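Local coordinates for probable UbiX-like flavin prenyltransferase (Escherichia coli, PDB 1SBZ), which probably transfers a dimethylallyl group from dimethylallyl phosphate to reduced FMN, making the prenylated flavin cofactor used by phenolic acid decarboxylase, at residues Ala107-Val110 against Leu111-Gly114; Leu15-Ala18 against Leu19-Leu23; Met124-Ser127 against Thr128-Glu132; Pro149-Tyr152 against Asn153-Thr157. All coordinates share one frame; numbering follows the deposited sequence.

Interaction 1. Residues Ala107-Val110 against Leu111-Gly114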
# COMPACT_ATOMS: atom_id res chain seq x y z
N ALA D 107 -10.23 20.46 16.70
CA ALA D 107 -10.17 19.89 15.34
C ALA D 107 -10.47 18.39 15.34
O ALA D 107 -11.24 17.90 14.51
CB ALA D 107 -8.81 20.16 14.68
N ASP D 108 -9.86 17.68 16.27
CA ASP D 108 -10.09 16.24 16.46
C ASP D 108 -11.57 15.94 16.74
O ASP D 108 -12.14 15.01 16.16
CB ASP D 108 -9.20 15.72 17.59
CG ASP D 108 -9.00 14.22 17.52
OD1 ASP D 108 -8.50 13.71 16.49
OD2 ASP D 108 -9.31 13.47 18.47
N VAL D 109 -12.18 16.75 17.61
CA VAL D 109 -13.61 16.68 17.94
C VAL D 109 -14.50 16.97 16.73
O VAL D 109 -15.43 16.22 16.44
CB VAL D 109 -13.95 17.62 19.14
CG1 VAL D 109 -15.45 17.89 19.23
CG2 VAL D 109 -13.45 17.02 20.44
N VAL D 110 -14.22 18.06 16.02
CA VAL D 110 -14.93 18.34 14.78
C VAL D 110 -14.95 17.11 13.85
O VAL D 110 -16.00 16.71 13.34
CB VAL D 110 -14.38 19.62 14.09
CG1 VAL D 110 -14.69 19.63 12.60
CG2 VAL D 110 -14.94 20.88 14.77
N LEU D 111 -13.79 16.49 13.65
CA LEU D 111 -13.69 15.31 12.79
C LEU D 111 -14.47 14.10 13.32
O LEU D 111 -15.15 13.42 12.55
CB LEU D 111 -12.22 14.96 12.49
CG LEU D 111 -11.43 15.96 11.63
CD1 LEU D 111 -9.96 15.57 11.52
CD2 LEU D 111 -12.01 16.10 10.24
N LYS D 112 -14.40 13.83 14.62
CA LYS D 112 -15.13 12.68 15.17
C LYS D 112 -16.65 12.88 15.11
O LYS D 112 -17.39 11.91 15.02
CB LYS D 112 -14.66 12.31 16.58
CG LYS D 112 -15.23 13.16 17.70
CD LYS D 112 -14.77 12.65 19.06
CE LYS D 112 -15.29 13.54 20.20
NZ LYS D 112 -16.70 13.24 20.53
N GLU D 113 -17.10 14.13 15.15
CA GLU D 113 -18.53 14.43 15.12
C GLU D 113 -19.08 14.52 13.70
O GLU D 113 -20.29 14.70 13.52
CB GLU D 113 -18.86 15.73 15.88
CG GLU D 113 -18.57 15.70 17.38
CD GLU D 113 -19.34 14.62 18.13
OE1 GLU D 113 -20.51 14.32 17.77
OE2 GLU D 113 -18.78 14.08 19.11
N GLY D 114 -18.21 14.41 12.71
CA GLY D 114 -18.61 14.49 11.30
C GLY D 114 -18.87 15.91 10.83
O GLY D 114 -19.57 16.11 9.84

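Interaction 2. Residues Leu15-Ala18 against Leu19-Leu23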
# COMPACT_ATOMS: atom_id res chain seq x y z
N LEU D 15 -5.16 37.34 6.99
CA LEU D 15 -6.21 36.44 6.50
C LEU D 15 -7.20 36.08 7.61
O LEU D 15 -8.41 36.08 7.39
CB LEU D 15 -5.60 35.15 5.93
CG LEU D 15 -4.64 35.25 4.74
CD1 LEU D 15 -3.77 34.01 4.64
CD2 LEU D 15 -5.42 35.49 3.44
N GLY D 16 -6.68 35.78 8.80
CA GLY D 16 -7.51 35.44 9.95
C GLY D 16 -8.35 36.60 10.43
O GLY D 16 -9.56 36.47 10.65
N VAL D 17 -7.71 37.76 10.58
CA VAL D 17 -8.40 38.99 11.01
C VAL D 17 -9.52 39.37 10.04
O VAL D 17 -10.62 39.71 10.48
CB VAL D 17 -7.42 40.17 11.19
CG1 VAL D 17 -8.15 41.43 11.67
CG2 VAL D 17 -6.30 39.80 12.16
N ALA D 18 -9.24 39.30 8.74
CA ALA D 18 -10.22 39.64 7.72
C ALA D 18 -11.42 38.69 7.72
O ALA D 18 -12.56 39.13 7.56
CB ALA D 18 -9.58 39.70 6.35
N LEU D 19 -11.16 37.40 7.90
CA LEU D 19 -12.24 36.41 7.98
C LEU D 19 -13.10 36.65 9.22
O LEU D 19 -14.33 36.56 9.15
CB LEU D 19 -11.69 34.98 7.95
CG LEU D 19 -12.67 33.82 8.15
CD1 LEU D 19 -12.43 32.74 7.10
CD2 LEU D 19 -12.54 33.25 9.55
N LEU D 20 -12.45 36.97 10.34
CA LEU D 20 -13.15 37.29 11.58
C LEU D 20 -13.96 38.57 11.46
O LEU D 20 -15.07 38.66 12.01
CB LEU D 20 -12.18 37.40 12.76
CG LEU D 20 -11.67 36.12 13.42
CD1 LEU D 20 -10.54 36.46 14.38
CD2 LEU D 20 -12.79 35.39 14.15
N GLN D 21 -13.42 39.57 10.76
CA GLN D 21 -14.14 40.80 10.47
C GLN D 21 -15.41 40.54 9.65
O GLN D 21 -16.49 41.03 9.99
CB GLN D 21 -13.24 41.80 9.73
CG GLN D 21 -12.27 42.55 10.62
CD GLN D 21 -11.16 43.24 9.84
OE1 GLN D 21 -10.94 42.94 8.66
NE2 GLN D 21 -10.45 44.15 10.50
N ALA D 22 -15.27 39.77 8.57
CA ALA D 22 -16.39 39.42 7.70
C ALA D 22 -17.47 38.62 8.43
O ALA D 22 -18.66 38.79 8.17
CB ALA D 22 -15.90 38.65 6.47
N LEU D 23 -17.04 37.75 9.35
CA LEU D 23 -17.95 36.97 10.18
C LEU D 23 -18.74 37.85 11.16
O LEU D 23 -19.92 37.61 11.40
CB LEU D 23 -17.19 35.87 10.93
CG LEU D 23 -17.17 34.42 10.41
CD1 LEU D 23 -17.18 34.31 8.89
CD2 LEU D 23 -15.98 33.67 10.98

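Interaction 3. Residues Met124-Ser127 against Thr128-Glu132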
# COMPACT_ATOMS: atom_id res chain seq x y z
N MSE D 124 5.71 27.66 2.08
CA MSE D 124 6.35 27.60 0.75
C MSE D 124 7.87 27.51 0.92
O MSE D 124 8.44 28.26 1.72
CB MSE D 124 5.96 28.84 -0.06
CG MSE D 124 6.81 29.13 -1.27
SE MSE D 124 6.33 30.86 -2.03
CE MSE D 124 7.29 31.95 -0.69
N PRO D 125 8.54 26.59 0.23
CA PRO D 125 7.91 25.51 -0.55
C PRO D 125 7.18 24.52 0.36
O PRO D 125 7.33 24.57 1.58
CB PRO D 125 9.11 24.79 -1.19
CG PRO D 125 10.23 25.78 -1.13
CD PRO D 125 10.01 26.54 0.14
N LEU D 126 6.40 23.64 -0.25
CA LEU D 126 5.80 22.50 0.43
C LEU D 126 6.72 21.29 0.27
O LEU D 126 7.25 21.04 -0.81
CB LEU D 126 4.40 22.20 -0.14
CG LEU D 126 3.36 23.29 0.18
CD1 LEU D 126 2.02 23.00 -0.50
CD2 LEU D 126 3.20 23.41 1.69
N SER D 127 6.94 20.55 1.35
CA SER D 127 7.78 19.37 1.30
C SER D 127 6.91 18.12 1.21
O SER D 127 5.68 18.21 1.24
CB SER D 127 8.67 19.30 2.54
OG SER D 127 7.90 18.93 3.67
N THR D 128 7.55 16.96 1.11
CA THR D 128 6.85 15.68 1.08
C THR D 128 5.99 15.46 2.33
O THR D 128 4.88 14.95 2.23
CB THR D 128 7.85 14.52 0.88
OG1 THR D 128 8.47 14.66 -0.40
CG2 THR D 128 7.13 13.17 0.75
N ILE D 129 6.50 15.86 3.48
CA ILE D 129 5.74 15.71 4.73
C ILE D 129 4.49 16.58 4.71
O ILE D 129 3.41 16.10 5.02
CB ILE D 129 6.61 16.04 5.98
CG1 ILE D 129 7.82 15.12 6.06
CG2 ILE D 129 5.75 15.92 7.27
CD1 ILE D 129 8.90 15.60 7.06
N HIS D 130 4.64 17.85 4.35
CA HIS D 130 3.49 18.75 4.24
C HIS D 130 2.43 18.13 3.34
O HIS D 130 1.27 18.05 3.71
CB HIS D 130 3.92 20.12 3.69
CG HIS D 130 5.01 20.78 4.48
ND1 HIS D 130 5.91 21.66 3.91
CD2 HIS D 130 5.35 20.70 5.79
CE1 HIS D 130 6.76 22.09 4.83
NE2 HIS D 130 6.43 21.52 5.99
N LEU D 131 2.85 17.67 2.16
CA LEU D 131 1.94 17.09 1.19
C LEU D 131 1.26 15.78 1.66
O LEU D 131 0.08 15.57 1.37
CB LEU D 131 2.64 16.97 -0.18
CG LEU D 131 2.98 18.35 -0.77
CD1 LEU D 131 4.03 18.27 -1.87
CD2 LEU D 131 1.70 19.03 -1.28
N GLU D 132 2.01 14.93 2.36
CA GLU D 132 1.47 13.69 2.94
C GLU D 132 0.36 13.99 3.92
O GLU D 132 -0.70 13.38 3.87
CB GLU D 132 2.54 12.94 3.73
CG GLU D 132 3.42 11.99 2.95
CD GLU D 132 4.49 11.36 3.84
OE1 GLU D 132 4.94 10.24 3.51
OE2 GLU D 132 4.88 11.99 4.86

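Interaction 4. Residues Pro149-Tyr152 against Asn153-Thr157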
# COMPACT_ATOMS: atom_id res chain seq x y z
N PRO D 149 -3.20 33.45 -4.47
CA PRO D 149 -3.73 34.62 -5.17
C PRO D 149 -4.33 34.33 -6.54
O PRO D 149 -3.85 33.47 -7.28
CB PRO D 149 -2.51 35.54 -5.30
CG PRO D 149 -1.35 34.67 -5.14
CD PRO D 149 -1.76 33.60 -4.17
N ALA D 150 -5.42 35.04 -6.83
CA ALA D 150 -6.06 35.03 -8.14
C ALA D 150 -5.74 36.36 -8.81
O ALA D 150 -5.73 37.41 -8.16
CB ALA D 150 -7.56 34.87 -7.99
N PHE D 151 -5.46 36.32 -10.11
CA PHE D 151 -5.07 37.52 -10.86
C PHE D 151 -6.08 37.89 -11.96
O PHE D 151 -5.95 38.91 -12.62
CB PHE D 151 -3.67 37.36 -11.46
CG PHE D 151 -2.58 37.22 -10.44
CD1 PHE D 151 -2.29 35.98 -9.86
CD2 PHE D 151 -1.84 38.32 -10.04
CE1 PHE D 151 -1.28 35.85 -8.90
CE2 PHE D 151 -0.82 38.19 -9.08
CZ PHE D 151 -0.55 36.96 -8.52
N TYR D 152 -7.08 37.04 -12.16
CA TYR D 152 -8.05 37.24 -13.24
C TYR D 152 -9.01 38.40 -12.98
O TYR D 152 -9.60 38.94 -13.93
CB TYR D 152 -8.82 35.95 -13.53
CG TYR D 152 -9.68 35.44 -12.39
CD1 TYR D 152 -9.24 34.39 -11.57
CD2 TYR D 152 -10.94 35.99 -12.13
CE1 TYR D 152 -10.03 33.91 -10.53
CE2 TYR D 152 -11.73 35.51 -11.09
CZ TYR D 152 -11.26 34.48 -10.30
OH TYR D 152 -12.05 34.02 -9.27
N ASN D 153 -9.19 38.74 -11.71
CA ASN D 153 -10.09 39.83 -11.30
C ASN D 153 -9.32 41.14 -11.09
O ASN D 153 -9.85 42.09 -10.51
CB ASN D 153 -10.87 39.43 -10.05
CG ASN D 153 -9.99 38.83 -8.96
OD1 ASN D 153 -8.77 38.95 -9.00
ND2 ASN D 153 -10.61 38.16 -8.00
N HIS D 154 -8.08 41.16 -11.58
CA HIS D 154 -7.18 42.33 -11.56
C HIS D 154 -7.01 42.99 -10.18
O HIS D 154 -7.39 44.15 -10.00
CB HIS D 154 -7.59 43.34 -12.63
CG HIS D 154 -7.70 42.75 -13.99
ND1 HIS D 154 -8.92 42.42 -14.56
CD2 HIS D 154 -6.76 42.37 -14.88
CE1 HIS D 154 -8.71 41.90 -15.75
NE2 HIS D 154 -7.41 41.85 -15.97
N PRO D 155 -6.45 42.24 -9.23
CA PRO D 155 -6.13 42.80 -7.92
C PRO D 155 -5.03 43.86 -8.01
O PRO D 155 -4.20 43.83 -8.92
CB PRO D 155 -5.63 41.58 -7.13
CG PRO D 155 -5.13 40.66 -8.17
CD PRO D 155 -6.09 40.81 -9.32
N GLU D 156 -5.04 44.78 -7.05
CA GLU D 156 -4.08 45.87 -7.03
C GLU D 156 -3.30 45.86 -5.72
O GLU D 156 -2.08 46.07 -5.70
CB GLU D 156 -4.81 47.21 -7.19
CG GLU D 156 -5.39 47.42 -8.58
CD GLU D 156 -4.42 48.12 -9.51
OE1 GLU D 156 -4.32 49.37 -9.42
OE2 GLU D 156 -3.77 47.44 -10.34
N THR D 157 -4.01 45.59 -4.63
CA THR D 157 -3.42 45.65 -3.30
C THR D 157 -3.47 44.29 -2.63
O THR D 157 -4.15 43.37 -3.10
CB THR D 157 -4.18 46.66 -2.42
OG1 THR D 157 -5.50 46.18 -2.18
CG2 THR D 157 -4.40 47.99 -3.16
O HOH W 1 -7.80 38.36 -6.22

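Interaction 1. Residues Ala107-Val110 against Leu111-Gly114
Val109 and Lys112 lie side by side and point the same way, Val109 CG2 coming to 3.9 Å from Lys112 CE, so a methyl group backs the aliphatic shaft of the lysine. Nearer the backbone, Lys112 CG rests 3.3 Å from Val109 O, because chi1 of 80° sets it between the lysine's own N and carbonyl carbon. Val109 O also accepts from Glu113 N at 3.0 Å. Glu113 N also makes a weak bond to Val110 O, a sharing found here in the last turn of helix 102-112. The helix is closed by a Schellman motif: Gly114 takes a positive phi of 77°, and one of the motif's two bonds back into the helix runs from Gly114 N to Leu111 O at 3.2 Å. On the outer side of this turn, Lys112, bent at its last torsion, brings NZ to Glu113 OE2 in a salt bridge of 2.7 Å that meets the carboxylate oxygen nearly end-on. Other copies of the protein fix both charged ends: Lys112 NZ also donates to Met124 O of a second subunit, and Glu113 OE1 pairs with Arg168 of a third. On the inner side, Val110 and Leu111 pack on Leu117 of strand 116-121, while Ala107 and Val110 reach Met81 of strand 80-86.

Interaction 2. Residues Leu15-Ala18 against Leu19-Leu23
Ala18, Leu19 and Val17 lose most surface where this helical turn folds on the next. Ala18 CB leans away from the following residues, but its carbonyl faces them: Ala18 O accepts from Ala22 N at 3.0 Å, with Ala22 CB 3.5 Å from Ala18 O as well. Leu19 bonds backward, its N donating to Leu15 O at 3.1 Å while its CB sits against that carbonyl. With CG anti to the backbone N (chi1 175°), the rest of Leu19 is carried away to pack on Val5, Ile82 and Ile84 of the sheet and on Val169 and Leu170 of helix 158-170. Val17 is met by Gln21, whose extended chain crosses it obliquely, over Val17 O. Gln21 N takes Val17 O at 2.8 Å, Gln21 CG follows at 3.3 Å from that oxygen, and the amide NE2 ends 3.7 Å from Val17 CG1. Tyr49 touches both of these side chains. Helix 13-24 is the crossover of the beta-alpha-beta unit between strands 2-7 and 30-35, and Gly9, Ala10 and Thr11, just before it, belong to the FMN pocket. The chemistry is therefore divided: backbone bonds carry the polar link between the two turns, the one close meeting of side chains sets the Gln21 amide against a Val17 methyl, and the leucines spend their surface on the sheet and helix 158-170.

Interaction 3. Residues Met124-Ser127 against Thr128-Glu132
The His130 imidazole has Ser127 over one face, with Ser127 OG 3.4 Å above the His130 ring plane and over its centre. Ser127 CB approaches the same ring in a CH-pi contact, 4.2 Å from the centroid. At the ring's edge, in its plane, is Leu126 CA, 3.6 Å from His130 ND1. The far nitrogen is held from outside, NE2 bonding to Asp108 OD2 of a neighbouring subunit, which would fix the rotation of the ring. Ser127 is the N-cap of helix 128-139: chi1 of 74° tucks OG inward over the backbone, where it both covers the ring and accepts a weak bond from Ile129 N at 3.4 Å. The first full turn is closed more firmly by Leu131 N, which donates to Ser127 O at 3.0 Å and 166°. Beside the cap, the side chains of Leu126 and Leu131 run at about a right angle, Leu126 CD1 meeting Leu131 CD2 at 4.1 Å. Before it, a cis peptide leads into Pro125. Other subunits cover the helix start, with Thr128 OG1 bonded to Ser138 OG of one and Ile129 packed on Ile94 of another. Within its own chain, the cap joins the loop that leaves strand 116-121, where Arg122 and Glu123 line the FMN pocket, to helix 128-139.

Interaction 4. Residues Pro149-Tyr152 against Asn153-Thr157
Ala150 O receives a hydrogen bond from a water at 3.0 Å, and that water in turn accepts a weak bond from Asn153 ND2 at 3.3 Å, bridging backbone and amide. Asn153 ND2 has a second partner in Arg181 O. Pro155 reaches the same carbonyl, CG resting 3.3 Å from Ala150 O, and its CD lies 3.8 Å from Phe151 CA. Between these contacts the chain reverses in a type I beta turn from Phe151 to His154, closed by His154 N to Phe151 O at 3.3 Å; the donor stands well above the carbonyl plane. The turn belongs to the loop between strand 143-144 and helix 158-170. Tyr152 and Asn153 take the two corners, both folded over their own backbone (chi1 63° and 47°). That places Asn153 CG 4.2 Å above one face of the Tyr152 ring, toward its rim, with ring and amide planes 31° apart. His154 sets a ring face over Tyr152 O, while its NE2 bonds to Leu45 O of a neighbouring subunit. In the same subunit Thr11 OG1 bonds to Phe151 N and Arg122 NE to Pro149 O. The Tyr152 side chain lies about 4 Å from a bound FMN, nearest atoms.

Along the chain the order is interaction 2, interaction 1, interaction 3 and interaction 4, in series, all in one flavoprotein fold built on a parallel sheet. Interactions 1 and 2 are on helices 102-112 and 13-24, on opposite sides of the chain's centre, with their own centres about 23 Å apart. Interaction 3 starts helix 128-139, and interaction 4 lies in the loop before helix 158-170. The widest separation, about 35 Å between centres, is between interactions 1 and 4; interactions 2 and 4 come closest, about 19 Å between centres, and none touch within the chain. Between copies, however, the residues of interactions 1 and 3 meet, Asp108 with His130 and Lys112 with Met124, and interaction 4 meets a copy that interaction 3 also meets.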